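Putative poly(3-hydroxybutyrate) depolymerase LpqC (Bordetella parapertussis 12822, PDB 3D0K) is probably a serine esterase of the alpha/beta-hydrolase type that would cleave the ester bonds of poly(3-hydroxybutyrate). Local coordinates at residues 170-182 with 233-247. Numbering follows the deposited sequence. Where two conformers were deposited one is given.
With SO4 (sulfate ion), chain E.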
loop_
_atom_site.group_PDB
_atom_site.type_symbol
_atom_site.label_atom_id
_atom_site.label_comp_id
_atom_site.label_asym_id
_atom_site.label_seq_id
_atom_site.Cartn_x
_atom_site.Cartn_y
_atom_site.Cartn_z
ATOM N N THR A 170 3.007 5.054 2.838
ATOM C CA THR A 170 3.250 5.789 1.601
ATOM C C THR A 170 2.514 5.149 0.420
ATOM O O THR A 170 2.671 3.953 0.140
ATOM C CB THR A 170 4.728 5.821 1.306
ATOM O OG1 THR A 170 5.382 6.567 2.325
ATOM C CG2 THR A 170 4.987 6.483 -0.085
ATOM N N ALA A 171 1.743 5.973 -0.312
ATOM C CA ALA A 171 1.115 5.501 -1.514
ATOM C C ALA A 171 1.805 6.203 -2.676
ATOM O O ALA A 171 1.867 7.427 -2.722
ATOM C CB ALA A 171 -0.394 5.820 -1.512
ATOM N N ALA A 172 2.387 5.428 -3.577
ATOM C CA ALA A 172 3.240 5.998 -4.578
ATOM C C ALA A 172 2.584 5.890 -5.976
ATOM O O ALA A 172 2.194 4.793 -6.389
ATOM C CB ALA A 172 4.607 5.277 -4.549
ATOM N N ASN A 173 2.503 6.983 -6.722
ATOM C CA ASN A 173 1.882 6.938 -8.088
ATOM C C ASN A 173 0.586 6.110 -8.209
ATOM O O ASN A 173 0.475 5.311 -9.128
ATOM C CB ASN A 173 2.884 6.440 -9.193
ATOM C CG ASN A 173 4.108 7.347 -9.333
ATOM O OD1 ASN A 173 4.037 8.537 -9.012
ATOM N ND2 ASN A 173 5.268 6.759 -9.734
ATOM N N PRO A 174 -0.391 6.253 -7.283
ATOM C CA PRO A 174 -1.667 5.580 -7.585
ATOM C C PRO A 174 -2.249 6.056 -8.926
ATOM O O PRO A 174 -2.164 7.261 -9.219
ATOM C CB PRO A 174 -2.606 6.053 -6.441
ATOM C CG PRO A 174 -1.645 6.383 -5.294
ATOM C CD PRO A 174 -0.445 6.999 -5.997
ATOM N N GLY A 175 -2.895 5.143 -9.683
ATOM C CA GLY A 175 -3.514 5.515 -10.971
ATOM C C GLY A 175 -4.708 6.462 -10.774
ATOM O O GLY A 175 -4.942 7.321 -11.607
ATOM N N TRP A 176 -5.459 6.309 -9.681
ATOM C CA TRP A 176 -6.555 7.230 -9.353
ATOM C C TRP A 176 -6.952 6.973 -7.884
ATOM O O TRP A 176 -6.434 6.058 -7.265
ATOM C CB TRP A 176 -7.769 7.048 -10.307
ATOM C CG TRP A 176 -8.621 5.885 -10.002
ATOM C CD1 TRP A 176 -8.261 4.554 -10.073
ATOM C CD2 TRP A 176 -10.001 5.906 -9.592
ATOM N NE1 TRP A 176 -9.332 3.769 -9.710
ATOM C CE2 TRP A 176 -10.414 4.560 -9.444
ATOM C CE3 TRP A 176 -10.937 6.929 -9.380
ATOM C CZ2 TRP A 176 -11.719 4.201 -9.037
ATOM C CZ3 TRP A 176 -12.271 6.562 -8.988
ATOM C CH2 TRP A 176 -12.627 5.221 -8.825
ATOM N N TYR A 177 -7.864 7.772 -7.352
ATOM C CA TYR A 177 -8.039 7.809 -5.908
ATOM C C TYR A 177 -9.511 7.727 -5.539
ATOM O O TYR A 177 -10.404 8.287 -6.203
ATOM C CB TYR A 177 -7.493 9.135 -5.344
ATOM C CG TYR A 177 -6.008 9.341 -5.500
ATOM C CD1 TYR A 177 -5.126 9.038 -4.429
ATOM C CD2 TYR A 177 -5.460 9.776 -6.726
ATOM C CE1 TYR A 177 -3.765 9.205 -4.562
ATOM C CE2 TYR A 177 -4.080 9.939 -6.868
ATOM C CZ TYR A 177 -3.257 9.651 -5.767
ATOM O OH TYR A 177 -1.912 9.809 -5.901
ATOM N N THR A 178 -9.739 7.123 -4.390
ATOM C CA THR A 178 -11.031 7.258 -3.687
ATOM C C THR A 178 -10.960 8.618 -2.977
ATOM O O THR A 178 -10.112 8.833 -2.081
ATOM C CB THR A 178 -11.119 6.175 -2.585
ATOM O OG1 THR A 178 -11.270 4.873 -3.208
ATOM C CG2 THR A 178 -12.376 6.413 -1.722
ATOM N N LEU A 179 -11.865 9.515 -3.326
ATOM C CA LEU A 179 -11.817 10.855 -2.746
ATOM C C LEU A 179 -12.414 10.852 -1.341
ATOM O O LEU A 179 -13.308 10.080 -1.078
ATOM C CB LEU A 179 -12.633 11.806 -3.632
ATOM C CG LEU A 179 -12.129 11.843 -5.064
ATOM C CD1 LEU A 179 -13.104 12.676 -5.937
ATOM C CD2 LEU A 179 -10.718 12.422 -5.063
ATOM N N PRO A 180 -11.925 11.738 -0.457
ATOM C CA PRO A 180 -12.324 11.726 0.973
ATOM C C PRO A 180 -13.659 12.472 1.136
ATOM O O PRO A 180 -13.722 13.582 1.684
ATOM C CB PRO A 180 -11.161 12.445 1.661
ATOM C CG PRO A 180 -10.650 13.385 0.566
ATOM C CD PRO A 180 -10.891 12.753 -0.743
ATOM N N THR A 181 -14.717 11.827 0.674
ATOM C CA THR A 181 -16.054 12.421 0.678
ATOM C C THR A 181 -17.087 11.329 0.481
ATOM O O THR A 181 -16.852 10.347 -0.213
ATOM C CB THR A 181 -16.240 13.476 -0.464
ATOM O OG1 THR A 181 -17.588 13.966 -0.427
ATOM C CG2 THR A 181 -16.003 12.877 -1.865
ATOM N N PHE A 182 -18.233 11.515 1.127
ATOM C CA PHE A 182 -19.352 10.616 1.010
ATOM C C PHE A 182 -20.259 10.997 -0.171
ATOM O O PHE A 182 -21.298 10.384 -0.378
ATOM C CB PHE A 182 -20.089 10.567 2.344
ATOM C CG PHE A 182 -19.361 9.759 3.388
ATOM C CD1 PHE A 182 -18.457 10.354 4.256
ATOM C CD2 PHE A 182 -19.556 8.362 3.472
ATOM C CE1 PHE A 182 -17.760 9.576 5.214
ATOM C CE2 PHE A 182 -18.890 7.584 4.420
ATOM C CZ PHE A 182 -17.976 8.179 5.292
ATOM N N GLN A 233 -10.181 13.467 -12.091
ATOM C CA GLN A 233 -9.066 13.779 -11.204
ATOM C C GLN A 233 -7.846 14.344 -11.936
ATOM O O GLN A 233 -6.966 14.904 -11.295
ATOM C CB GLN A 233 -8.673 12.513 -10.426
ATOM C CG GLN A 233 -9.887 12.011 -9.678
ATOM C CD GLN A 233 -9.627 10.812 -8.783
ATOM O OE1 GLN A 233 -8.496 10.323 -8.699
ATOM N NE2 GLN A 233 -10.689 10.338 -8.084
ATOM N N GLY A 234 -7.816 14.241 -13.270
ATOM C CA GLY A 234 -6.678 14.829 -14.027
ATOM C C GLY A 234 -6.167 13.957 -15.168
ATOM O O GLY A 234 -6.563 12.806 -15.293
ATOM N N PRO A 235 -5.309 14.520 -16.045
ATOM C CA PRO A 235 -4.906 13.778 -17.263
ATOM C C PRO A 235 -3.895 12.642 -17.059
ATOM O O PRO A 235 -3.730 11.807 -17.962
ATOM C CB PRO A 235 -4.310 14.874 -18.168
ATOM C CG PRO A 235 -3.871 15.960 -17.197
ATOM C CD PRO A 235 -4.761 15.883 -15.987
ATOM N N HIS A 236 -3.230 12.604 -15.898
ATOM C CA HIS A 236 -2.125 11.692 -15.643
ATOM C C HIS A 236 -1.974 11.521 -14.138
ATOM O O HIS A 236 -2.605 12.248 -13.366
ATOM C CB HIS A 236 -0.797 12.140 -16.319
ATOM C CG HIS A 236 -0.441 13.587 -16.095
ATOM N ND1 HIS A 236 -0.261 14.122 -14.836
ATOM C CD2 HIS A 236 -0.260 14.612 -16.969
ATOM C CE1 HIS A 236 0.006 15.415 -14.943
ATOM N NE2 HIS A 236 0.001 15.740 -16.225
ATOM N N ARG A 237 -1.121 10.582 -13.705
ATOM C CA ARG A 237 -1.125 10.213 -12.301
ATOM C C ARG A 237 -0.594 11.363 -11.467
ATOM O O ARG A 237 -1.015 11.543 -10.334
ATOM C CB ARG A 237 -0.278 8.959 -12.057
ATOM C CG ARG A 237 -0.783 7.717 -12.860
ATOM C CD ARG A 237 -0.036 6.478 -12.449
ATOM N NE ARG A 237 -0.516 5.285 -13.161
ATOM C CZ ARG A 237 -0.192 4.958 -14.416
ATOM N NH1 ARG A 237 -0.676 3.828 -14.933
ATOM N NH2 ARG A 237 0.638 5.725 -15.128
ATOM N N TYR A 238 0.363 12.111 -12.004
ATOM C CA TYR A 238 0.982 13.185 -11.228
ATOM C C TYR A 238 -0.101 14.256 -10.911
ATOM O O TYR A 238 -0.233 14.697 -9.744
ATOM C CB TYR A 238 2.166 13.765 -12.016
ATOM C CG TYR A 238 2.861 14.954 -11.357
ATOM C CD1 TYR A 238 3.291 14.893 -10.019
ATOM C CD2 TYR A 238 3.155 16.104 -12.107
ATOM C CE1 TYR A 238 3.937 15.960 -9.426
ATOM C CE2 TYR A 238 3.810 17.202 -11.520
ATOM C CZ TYR A 238 4.201 17.114 -10.182
ATOM O OH TYR A 238 4.846 18.205 -9.605
ATOM N N ALA A 239 -0.894 14.664 -11.921
ATOM C CA ALA A 239 -2.034 15.580 -11.652
ATOM C C ALA A 239 -3.001 15.003 -10.619
ATOM O O ALA A 239 -3.501 15.736 -9.766
ATOM C CB ALA A 239 -2.803 15.919 -12.914
ATOM N N ARG A 240 -3.293 13.703 -10.724
ATOM C CA ARG A 240 -4.258 13.107 -9.825
ATOM C C ARG A 240 -3.780 13.117 -8.389
ATOM O O ARG A 240 -4.605 13.261 -7.450
ATOM C CB ARG A 240 -4.609 11.683 -10.255
ATOM C CG ARG A 240 -5.226 11.687 -11.607
ATOM C CD ARG A 240 -5.660 10.301 -12.112
ATOM N NE ARG A 240 -6.152 10.459 -13.483
ATOM C CZ ARG A 240 -6.388 9.459 -14.333
ATOM N NH1 ARG A 240 -6.173 8.206 -13.971
ATOM N NH2 ARG A 240 -6.808 9.708 -15.567
ATOM N N ALA A 241 -2.474 12.924 -8.203
ATOM C CA ALA A 241 -1.856 12.972 -6.865
ATOM C C ALA A 241 -2.095 14.349 -6.211
ATOM O O ALA A 241 -2.534 14.455 -5.066
ATOM C CB ALA A 241 -0.328 12.670 -6.964
ATOM N N ARG A 242 -1.917 15.419 -6.978
ATOM C CA ARG A 242 -2.135 16.781 -6.467
ATOM C C ARG A 242 -3.614 17.028 -6.167
ATOM O O ARG A 242 -3.964 17.696 -5.192
ATOM C CB ARG A 242 -1.686 17.839 -7.496
ATOM C CG ARG A 242 -0.239 17.714 -7.973
ATOM C CD ARG A 242 0.310 19.151 -8.361
ATOM N NE ARG A 242 0.842 19.723 -7.118
ATOM C CZ ARG A 242 2.135 19.806 -6.787
ATOM N NH1 ARG A 242 2.472 20.311 -5.601
ATOM N NH2 ARG A 242 3.095 19.418 -7.631
ATOM N N HIS A 243 -4.469 16.477 -7.008
ATOM C CA HIS A 243 -5.919 16.592 -6.865
ATOM C C HIS A 243 -6.323 15.919 -5.538
ATOM O O HIS A 243 -7.100 16.504 -4.782
ATOM C CB HIS A 243 -6.591 15.938 -8.064
ATOM C CG HIS A 243 -8.084 16.079 -8.107
ATOM N ND1 HIS A 243 -8.929 15.203 -7.456
ATOM C CD2 HIS A 243 -8.882 16.963 -8.746
ATOM C CE1 HIS A 243 -10.191 15.552 -7.683
ATOM N NE2 HIS A 243 -10.192 16.618 -8.461
ATOM N N TYR A 244 -5.815 14.711 -5.277
ATOM C CA TYR A 244 -6.153 13.976 -4.043
ATOM C C TYR A 244 -5.734 14.734 -2.786
ATOM O O TYR A 244 -6.521 14.898 -1.828
ATOM C CB TYR A 244 -5.492 12.583 -4.069
ATOM C CG TYR A 244 -5.790 11.701 -2.888
ATOM C CD1 TYR A 244 -7.111 11.276 -2.581
ATOM C CD2 TYR A 244 -4.722 11.199 -2.111
ATOM C CE1 TYR A 244 -7.342 10.402 -1.470
ATOM C CE2 TYR A 244 -4.957 10.322 -1.075
ATOM C CZ TYR A 244 -6.268 9.942 -0.768
ATOM O OH TYR A 244 -6.455 9.049 0.279
ATOM N N TYR A 245 -4.489 15.175 -2.806
ATOM C CA TYR A 245 -3.944 15.996 -1.737
ATOM C C TYR A 245 -4.816 17.221 -1.416
ATOM O O TYR A 245 -5.168 17.456 -0.273
ATOM C CB TYR A 245 -2.504 16.389 -2.033
ATOM C CG TYR A 245 -1.898 17.213 -0.919
ATOM C CD1 TYR A 245 -1.502 16.615 0.286
ATOM C CD2 TYR A 245 -1.725 18.592 -1.062
ATOM C CE1 TYR A 245 -0.921 17.389 1.300
ATOM C CE2 TYR A 245 -1.165 19.365 -0.027
ATOM C CZ TYR A 245 -0.763 18.750 1.119
ATOM O OH TYR A 245 -0.214 19.514 2.123
ATOM N N GLU A 246 -5.203 17.988 -2.432
ATOM C CA GLU A 246 -6.036 19.173 -2.180
ATOM C C GLU A 246 -7.440 18.788 -1.678
ATOM O O GLU A 246 -8.020 19.494 -0.831
ATOM C CB GLU A 246 -6.102 20.082 -3.427
ATOM C CG GLU A 246 -4.737 20.693 -3.849
ATOM C CD GLU A 246 -4.615 20.873 -5.369
ATOM O OE1 GLU A 246 -3.698 21.586 -5.846
ATOM O OE2 GLU A 246 -5.425 20.257 -6.094
ATOM N N ALA A 247 -7.962 17.656 -2.169
ATOM C CA ALA A 247 -9.283 17.173 -1.757
ATOM C C ALA A 247 -9.280 16.826 -0.268
ATOM O O ALA A 247 -10.245 17.115 0.447
ATOM C CB ALA A 247 -9.660 15.891 -2.593
HETATM S S SO4 E . -2.600 2.065 -11.912
HETATM O O1 SO4 E . -2.653 2.414 -10.492
HETATM O O2 SO4 E . -3.987 1.806 -12.330
HETATM O O3 SO4 E . -2.074 3.081 -12.778
HETATM O O4 SO4 E . -1.967 0.785 -12.156
HETATM O O HOH W 1 -1.055 9.492 -8.261
HETATM O O HOH W 2 -9.006 8.247 0.366
#
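Asn173 and Arg237 meet just past strand 168-172, where Asn173 O lies 3.6 Å from Arg237 CD. The Arg237 chain runs extended from CG to NE and carries its guanidinium past Gly175 CA. Arg237 NE and NH1 both donate to O3 of a sulfate, each at 2.7 Å. Gly175 N adds a weak bond to another sulfate oxygen, and Gln152 a further one. Arg237 NH2 makes a salt bridge with Asp216, the acid of a probable Ser148-His271-Asp216 triad.

Gly175 O accepts a nearly straight bond from Arg240 NH1 (2.8 Å, 165°), in the guanidinium plane. The same arginine grips Gly234 O side-on through NE and NH2. Trp176 brings CE3 to 3.7 Å from Gln233 NE2.

Tyr177 is paired with the Gln233 amide through its backbone. Tyr177 N donates to Gln233 OE1, and Tyr177 O receives Gln233 NE2 at 2.8 Å and 174°; both bonds lie on carbonyl lone pairs. The Tyr177 ring forms an offset stack with Tyr244, planes 20° apart. Tyr244 CB sits over the centre of the Tyr177 ring as a CH-pi contact, while Pro174 CB covers the opposite face. The first torsion of Tyr244 turns its ring away from the backbone N and against Tyr177. One water links Tyr177 OH, Pro174 O and Arg237 O; a second joins Thr178 O to Tyr244 OH.

Leu179 rests CG and CD2 near Gln233 NE2. Pro180 CD meets Ala247 CB at 3.8 Å.

The contact thus fastens the loop after strand 168-172 to helix 237-255 of an alpha/beta-hydrolase-type fold. Two bonds fix the Gln233 amide's orientation, and bonds to Gly175 O, Gly234 O and Pro225 O fix the rotation of the Arg240 guanidinium. Arg237 is shared between Asp216 and the sulfate, which probably came from the crystallisation liquor but is consistent with an anion-attracting site beside the probable triad.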